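Local coordinates for protein peptidase, zinc-dependent (Methanocorpusculum labreanum, PDB 3LMC) that probably hydrolyses peptide bonds as a zinc-dependent metallopeptidase of family M54, and holds one zinc ion together with a separate four-cysteine iron site, at residues G37-E42 with V54-K59; G43-R48 with D98-L103; L92-G97 with A118-H123. All blocks are in the same frame, centred on the assembly; numbering follows the deposited sequence.

Contact 1 (G37-E42 with V54-K59); sequences GIFPLE and VKVLLK
With CG anti to the backbone N (chi1 -171°) and every later torsion extended, Lys59 reaches from helix 53-66 obliquely past the ring of Phe39 to the backbone of the loop before strand 44-45. Phe39 also sets its CG anti to its N, which slides the ring past the lysine stem in the opposite direction, Phe39 CE1 lying 3.9 Å from Lys59 CD. The ammonium then gives a hydrogen bond to the loop backbone, Lys59 NZ to Pro40 O at 2.7 Å, the donor standing 45° out of the carbonyl plane. Glu42 leans over the same stem: its OE1 is 3.5 Å from Lys59 CD, yet 4.5 Å from Lys59 NZ, close enough for some attraction but beyond a salt bridge.

One turn back on the helix, the two methyls of branched Val56 are shared among Phe39, Leu41 and the Glu42 backbone. Val56 CG1 meets Leu41 CD2 at 3.5 Å and also touches Phe39 CE1, while Val56 CG2 lies 3.6 Å from Glu42 O. Both Phe39 and Val56 rest on Leu93 of strand 90-94, so this side faces the sheet.

Lysine suits the border because its methylenes pass beside an aromatic ring while its charge reaches a carbonyl. The nearby carboxylate would be expected to favour the charged ammonium, making the contact apolar beneath and electrostatic at its rim.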
# COMPACT_ATOMS: atom_id res chain seq x y z
N GLY A 37 -6.73 2.91 14.17
CA GLY A 37 -5.67 3.82 14.59
C GLY A 37 -5.18 4.66 13.44
O GLY A 37 -5.38 4.30 12.29
N ILE A 38 -4.55 5.79 13.74
CA ILE A 38 -3.92 6.59 12.70
C ILE A 38 -2.41 6.36 12.66
O ILE A 38 -1.82 5.92 13.65
CB ILE A 38 -4.20 8.10 12.87
CG1 ILE A 38 -3.54 8.62 14.15
CG2 ILE A 38 -5.71 8.38 12.84
CD1 ILE A 38 -3.06 10.06 14.04
N PHE A 39 -1.78 6.63 11.52
CA PHE A 39 -0.32 6.61 11.46
C PHE A 39 0.17 8.02 11.14
O PHE A 39 0.22 8.41 9.98
CB PHE A 39 0.18 5.61 10.41
CG PHE A 39 1.66 5.31 10.51
CD1 PHE A 39 2.58 5.99 9.72
CD2 PHE A 39 2.13 4.36 11.39
CE1 PHE A 39 3.95 5.71 9.83
CE2 PHE A 39 3.48 4.09 11.50
CZ PHE A 39 4.39 4.76 10.72
N PRO A 40 0.52 8.79 12.18
CA PRO A 40 0.89 10.18 11.90
C PRO A 40 2.07 10.19 10.95
O PRO A 40 3.04 9.46 11.16
CB PRO A 40 1.27 10.72 13.28
CG PRO A 40 0.51 9.84 14.25
CD PRO A 40 0.57 8.48 13.62
N LEU A 41 1.98 10.99 9.90
CA LEU A 41 2.98 10.99 8.85
C LEU A 41 4.23 11.80 9.23
O LEU A 41 4.25 12.53 10.21
CB LEU A 41 2.33 11.49 7.55
CG LEU A 41 1.21 10.56 7.05
CD1 LEU A 41 0.48 11.11 5.82
CD2 LEU A 41 1.79 9.18 6.76
N GLU A 42 5.29 11.65 8.45
CA GLU A 42 6.51 12.38 8.71
C GLU A 42 6.97 12.99 7.39
O GLU A 42 6.46 12.63 6.33
CB GLU A 42 7.57 11.44 9.27
CG GLU A 42 8.65 12.14 10.07
CD GLU A 42 9.77 11.21 10.45
OE1 GLU A 42 9.47 10.04 10.76
OE2 GLU A 42 10.94 11.64 10.44
N VAL A 54 9.17 8.49 1.31
CA VAL A 54 10.36 7.72 1.69
C VAL A 54 10.53 7.76 3.21
O VAL A 54 10.75 6.74 3.84
CB VAL A 54 11.64 8.23 1.01
CG1 VAL A 54 12.85 7.45 1.51
CG2 VAL A 54 11.52 8.11 -0.52
N LYS A 55 10.38 8.95 3.80
CA LYS A 55 10.44 9.09 5.25
C LYS A 55 9.35 8.33 5.98
O LYS A 55 9.61 7.72 7.02
CB LYS A 55 10.40 10.56 5.65
CG LYS A 55 11.75 11.24 5.47
CD LYS A 55 11.73 12.67 5.94
CE LYS A 55 13.10 13.30 5.72
NZ LYS A 55 13.10 14.71 6.17
N VAL A 56 8.13 8.35 5.43
CA VAL A 56 7.04 7.61 6.05
C VAL A 56 7.36 6.11 6.04
O VAL A 56 7.12 5.41 7.01
CB VAL A 56 5.68 7.88 5.35
CG1 VAL A 56 4.56 7.10 6.04
CG2 VAL A 56 5.35 9.40 5.34
N LEU A 57 7.95 5.62 4.94
CA LEU A 57 8.22 4.19 4.84
C LEU A 57 9.28 3.74 5.86
O LEU A 57 9.15 2.67 6.47
CB LEU A 57 8.61 3.83 3.41
CG LEU A 57 7.51 3.94 2.35
CD1 LEU A 57 8.07 3.72 0.96
CD2 LEU A 57 6.37 2.94 2.62
N LEU A 58 10.30 4.57 6.07
CA LEU A 58 11.33 4.29 7.07
C LEU A 58 10.72 4.28 8.47
O LEU A 58 11.02 3.42 9.30
CB LEU A 58 12.44 5.36 7.01
CG LEU A 58 13.20 5.44 5.68
CD1 LEU A 58 14.29 6.52 5.72
CD2 LEU A 58 13.82 4.09 5.35
N LYS A 59 9.85 5.26 8.73
CA LYS A 59 9.12 5.33 9.98
C LYS A 59 8.23 4.09 10.18
O LYS A 59 8.06 3.61 11.31
CB LYS A 59 8.26 6.59 10.01
CG LYS A 59 7.63 6.86 11.34
CD LYS A 59 6.68 8.07 11.26
CE LYS A 59 6.14 8.44 12.64
NZ LYS A 59 5.32 9.68 12.57

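Contact 2 (G43-R48 with D98-L103); sequences GFDPVR and DLYEPL
Tyr100 and Arg48 are each other's nearest backbone neighbours across this contact, yet their CA atoms stay 8.8 Å apart, a gap spanned here by the arginine and tyrosine side chains. Segment 43-48 runs through the short strand 44-45 and then turns with helical backbone angles over 46-48; segment 98-103 carries strand 99-101. Gly43 enters the strand with positive phi (71°), a conformation that glycine adopts readily.

Arg48 extends from CG to NE and lays its end flat over the tyrosine. Arg48 CD sits above the middle of the Tyr100 ring, 3.5 Å from its centroid and 6° off the normal, a CH-pi contact. Beyond it the guanidinium, its plane within 10° of parallel to the ring, stacks over the ring's rim, with Arg48 NE 3.3 Å from Tyr100 CD2. Stacking this way leaves the N-H groups pointing outward round the plane; the bond from NH1 to Gln50 OE1 and the stack together hold the group's orientation. Asp45 crosses the phenol at about a right angle, its OD1 3.4 Å from Tyr100 OH. Its other oxygen, OD2, accepts a weak bond from Val47 N within the turn. Tyrosine fits a partly exposed place: the ring offers a broad face to arginine and the hydroxyl lies beside the Asp45 carboxylate.

Strand 50-52 lies between the two outer strands, antiparallel to 44-45 and parallel to 99-101. In this small three-stranded mixed sheet the arginine-tyrosine stack joins the connection between 44-45 and 50-52 to strand 99-101, while Asp45 approaches Tyr100 from the other outer strand.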
# COMPACT_ATOMS: atom_id res chain seq x y z
N GLY A 43 7.91 13.92 7.46
CA GLY A 43 8.50 14.45 6.25
C GLY A 43 7.56 15.33 5.47
O GLY A 43 7.54 15.31 4.24
N PHE A 44 6.77 16.13 6.18
CA PHE A 44 5.86 17.05 5.52
C PHE A 44 6.66 18.17 4.86
O PHE A 44 7.69 18.61 5.39
CB PHE A 44 4.86 17.62 6.53
CG PHE A 44 3.97 18.68 5.97
CD1 PHE A 44 2.85 18.34 5.23
CD2 PHE A 44 4.23 20.02 6.20
CE1 PHE A 44 2.02 19.32 4.72
CE2 PHE A 44 3.40 21.00 5.70
CZ PHE A 44 2.29 20.65 4.96
N ASP A 45 6.20 18.62 3.70
CA ASP A 45 6.85 19.71 2.98
C ASP A 45 5.83 20.84 2.81
O ASP A 45 4.86 20.69 2.07
CB ASP A 45 7.38 19.22 1.63
CG ASP A 45 8.28 20.24 0.94
OD1 ASP A 45 9.15 19.84 0.14
OD2 ASP A 45 8.13 21.45 1.20
N PRO A 46 6.04 21.96 3.51
CA PRO A 46 5.05 23.06 3.55
C PRO A 46 4.83 23.76 2.19
O PRO A 46 3.69 24.10 1.87
CB PRO A 46 5.64 24.03 4.57
CG PRO A 46 7.11 23.73 4.58
CD PRO A 46 7.24 22.26 4.30
N VAL A 47 5.89 23.96 1.43
CA VAL A 47 5.76 24.60 0.11
C VAL A 47 5.03 23.68 -0.87
O VAL A 47 4.20 24.14 -1.65
CB VAL A 47 7.13 25.04 -0.47
CG1 VAL A 47 8.06 23.85 -0.61
CG2 VAL A 47 6.93 25.71 -1.82
N ARG A 48 5.33 22.38 -0.81
CA ARG A 48 4.64 21.38 -1.62
C ARG A 48 3.24 21.06 -1.09
O ARG A 48 2.34 20.70 -1.85
CB ARG A 48 5.46 20.08 -1.66
CG ARG A 48 6.52 19.95 -2.75
CD ARG A 48 7.07 18.53 -2.72
NE ARG A 48 8.02 18.20 -3.78
CZ ARG A 48 7.71 17.57 -4.91
NH1 ARG A 48 6.46 17.20 -5.14
NH2 ARG A 48 8.66 17.30 -5.81
N ASP A 98 -1.38 13.36 1.08
CA ASP A 98 -0.90 13.43 -0.30
C ASP A 98 0.62 13.15 -0.32
O ASP A 98 1.38 13.74 0.46
CB ASP A 98 -1.19 14.80 -0.93
CG ASP A 98 -0.92 14.82 -2.43
OD1 ASP A 98 -1.22 13.82 -3.13
OD2 ASP A 98 -0.40 15.86 -2.92
N LEU A 99 1.05 12.26 -1.21
CA LEU A 99 2.43 11.76 -1.18
C LEU A 99 3.24 12.25 -2.36
O LEU A 99 2.73 12.35 -3.48
CB LEU A 99 2.44 10.24 -1.19
CG LEU A 99 1.73 9.55 -0.03
CD1 LEU A 99 1.83 8.05 -0.20
CD2 LEU A 99 2.36 10.01 1.28
N TYR A 100 4.51 12.54 -2.10
CA TYR A 100 5.48 12.71 -3.18
C TYR A 100 6.77 11.91 -2.93
O TYR A 100 6.99 11.37 -1.85
CB TYR A 100 5.78 14.20 -3.39
CG TYR A 100 6.76 14.78 -2.40
CD1 TYR A 100 6.38 15.10 -1.10
CD2 TYR A 100 8.08 15.03 -2.77
CE1 TYR A 100 7.28 15.64 -0.20
CE2 TYR A 100 8.99 15.58 -1.87
CZ TYR A 100 8.58 15.88 -0.59
OH TYR A 100 9.48 16.42 0.30
N GLU A 101 7.61 11.81 -3.96
CA GLU A 101 9.00 11.39 -3.76
C GLU A 101 9.88 12.36 -4.54
O GLU A 101 9.40 13.06 -5.44
CB GLU A 101 9.24 9.94 -4.18
CG GLU A 101 8.75 9.58 -5.57
CD GLU A 101 9.84 9.63 -6.62
OE1 GLU A 101 9.61 9.10 -7.73
OE2 GLU A 101 10.92 10.19 -6.34
N PRO A 102 11.16 12.46 -4.17
CA PRO A 102 12.01 13.50 -4.76
C PRO A 102 11.84 13.69 -6.28
O PRO A 102 11.75 14.83 -6.74
CB PRO A 102 13.41 13.05 -4.39
CG PRO A 102 13.22 12.39 -3.04
CD PRO A 102 11.86 11.70 -3.11
N LEU A 103 11.76 12.60 -7.04
CA LEU A 103 11.70 12.69 -8.51
C LEU A 103 10.31 12.97 -9.09
O LEU A 103 10.16 13.07 -10.32
CB LEU A 103 12.26 11.42 -9.14
CG LEU A 103 13.73 11.41 -9.57
CD1 LEU A 103 14.58 12.41 -8.78
CD2 LEU A 103 14.29 10.00 -9.45

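Contact 3 (L92-G97 with A118-H123); sequences LLVTPG and AIVSPH
Leu93 and Ile119 lie side by side on neighbouring parallel strands, 90-94 and 117-120, in the five-stranded mixed sheet at the heart of the chain. Bridges pair Leu92 with Ala118, Leu93 with Ile119 and Val94 with Val120, and the axes of the short strand segments are inclined by 24°. The ladder between them is regular: Leu93 N to Ala118 O, Val120 N to Leu93 O at 2.8 Å, and Thr95 N to Val120 O. Each of these carbonyls takes its N-H bond and a weaker CA-H contact as well.

On the face of Leu93 and Ile119, the two side chains point the same way, Leu93 CD1 3.7 Å from Ile119 CD1. The methyl of Thr95 extends this ridge, its CG2 3.5 Å from Ile119 CD1. Val56 and Leu57 of helix 53-66 pack on Ile119, apolar knobs matched to its branched side chain.

The opposite face carries Leu92, Val94, Ala118 and Val120, with Ala118 the one low position. Leu92, with CG anti to its N (chi1 172°), leans across toward the neighbouring strand, its CD1 entering between Ala118 and Val120, 4.1 Å from Ala118 CB and 3.8 Å from Val120 CG1. The low alanine also leaves room for Glu150 and Leu154 of helix 136-154, the helix that supplies zinc ligands His149 and His153. Val94 fills the next step, its CG2 against Val120 CG1 and its CG1 against Pro122 CG.

Polar groups take over as the two strands leave the sheet. Thr95 OG1 and Ser121 OG each close an ST turn, accepting from Gly97 N and His123 N. Ser121 OG also donates across the contact to Gly97 O, at 2.6 Å.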
# COMPACT_ATOMS: atom_id res chain seq x y z
N LEU A 92 1.38 -2.81 4.22
CA LEU A 92 0.87 -1.76 3.34
C LEU A 92 0.10 -0.75 4.18
O LEU A 92 -0.93 -1.08 4.77
CB LEU A 92 -0.06 -2.36 2.27
CG LEU A 92 -0.82 -1.34 1.39
CD1 LEU A 92 0.15 -0.40 0.68
CD2 LEU A 92 -1.77 -2.00 0.37
N LEU A 93 0.61 0.48 4.24
CA LEU A 93 -0.06 1.58 4.94
C LEU A 93 -1.02 2.30 3.97
O LEU A 93 -0.63 2.67 2.86
CB LEU A 93 0.99 2.57 5.46
CG LEU A 93 0.75 3.52 6.64
CD1 LEU A 93 1.35 4.90 6.37
CD2 LEU A 93 -0.70 3.62 7.04
N VAL A 94 -2.26 2.47 4.39
CA VAL A 94 -3.24 3.25 3.61
C VAL A 94 -3.43 4.55 4.36
O VAL A 94 -3.95 4.55 5.47
CB VAL A 94 -4.58 2.51 3.51
CG1 VAL A 94 -5.64 3.39 2.84
CG2 VAL A 94 -4.41 1.21 2.75
N THR A 95 -2.97 5.65 3.77
CA THR A 95 -2.88 6.93 4.48
C THR A 95 -3.67 8.03 3.78
O THR A 95 -3.76 8.04 2.55
CB THR A 95 -1.41 7.39 4.58
OG1 THR A 95 -1.34 8.69 5.18
CG2 THR A 95 -0.80 7.47 3.18
N PRO A 96 -4.22 8.99 4.53
CA PRO A 96 -4.96 10.06 3.84
C PRO A 96 -4.05 11.14 3.24
O PRO A 96 -4.55 11.99 2.49
CB PRO A 96 -5.80 10.68 4.97
CG PRO A 96 -4.93 10.46 6.21
CD PRO A 96 -4.37 9.07 6.00
N GLY A 97 -2.76 11.13 3.58
CA GLY A 97 -1.87 12.22 3.18
C GLY A 97 -1.53 12.19 1.70
O GLY A 97 -1.43 11.12 1.12
N ALA A 118 5.25 -0.72 2.34
CA ALA A 118 4.70 -0.00 1.20
C ALA A 118 3.60 0.94 1.67
O ALA A 118 3.14 0.85 2.82
CB ALA A 118 4.16 -0.98 0.15
N ILE A 119 3.18 1.84 0.79
CA ILE A 119 2.18 2.83 1.16
C ILE A 119 1.29 3.17 -0.03
O ILE A 119 1.76 3.19 -1.17
CB ILE A 119 2.85 4.13 1.70
CG1 ILE A 119 1.83 5.08 2.32
CG2 ILE A 119 3.61 4.85 0.59
CD1 ILE A 119 2.49 6.25 3.14
N VAL A 120 -0.00 3.39 0.23
CA VAL A 120 -0.89 3.94 -0.78
C VAL A 120 -1.70 5.08 -0.18
O VAL A 120 -2.09 5.03 0.99
CB VAL A 120 -1.84 2.89 -1.39
CG1 VAL A 120 -2.51 2.07 -0.29
CG2 VAL A 120 -2.90 3.58 -2.26
N SER A 121 -1.93 6.13 -0.97
CA SER A 121 -2.71 7.26 -0.50
C SER A 121 -3.97 7.41 -1.33
O SER A 121 -3.90 7.60 -2.54
CB SER A 121 -1.91 8.55 -0.60
OG SER A 121 -2.81 9.64 -0.52
N PRO A 122 -5.14 7.31 -0.68
CA PRO A 122 -6.37 7.52 -1.44
C PRO A 122 -6.62 9.00 -1.76
O PRO A 122 -7.64 9.30 -2.39
CB PRO A 122 -7.45 7.00 -0.50
CG PRO A 122 -6.75 6.06 0.42
CD PRO A 122 -5.40 6.71 0.63
N HIS A 123 -5.72 9.90 -1.37
CA HIS A 123 -5.98 11.33 -1.55
C HIS A 123 -6.34 11.71 -2.98
O HIS A 123 -7.23 12.51 -3.21
CB HIS A 123 -4.82 12.19 -1.07
CG HIS A 123 -5.17 13.65 -0.96
ND1 HIS A 123 -4.73 14.59 -1.86
CD2 HIS A 123 -5.94 14.32 -0.06
CE1 HIS A 123 -5.18 15.78 -1.52
NE2 HIS A 123 -5.92 15.64 -0.43

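How the contacts relate
Contact 3 is the buried core of the three, joining neighbouring strands of the main sheet by a backbone ladder and apolar side chains. Contact 1 is partly buried and covers one face of that sheet: Val56 CG1 meets Ile119 CD1 at 3.7 Å, so its apolar half merges with contact 3 while its charged half stays at the border. Contact 2 is a surface contact within the smaller sheet and relies on an arginine laid flat over a tyrosine ring. Chain continuity ties them together, since 37-42 runs into 43-48 and 92-97 into 98-103; Leu99 CD1 also packs on Ile119 CG2, linking the two sheets.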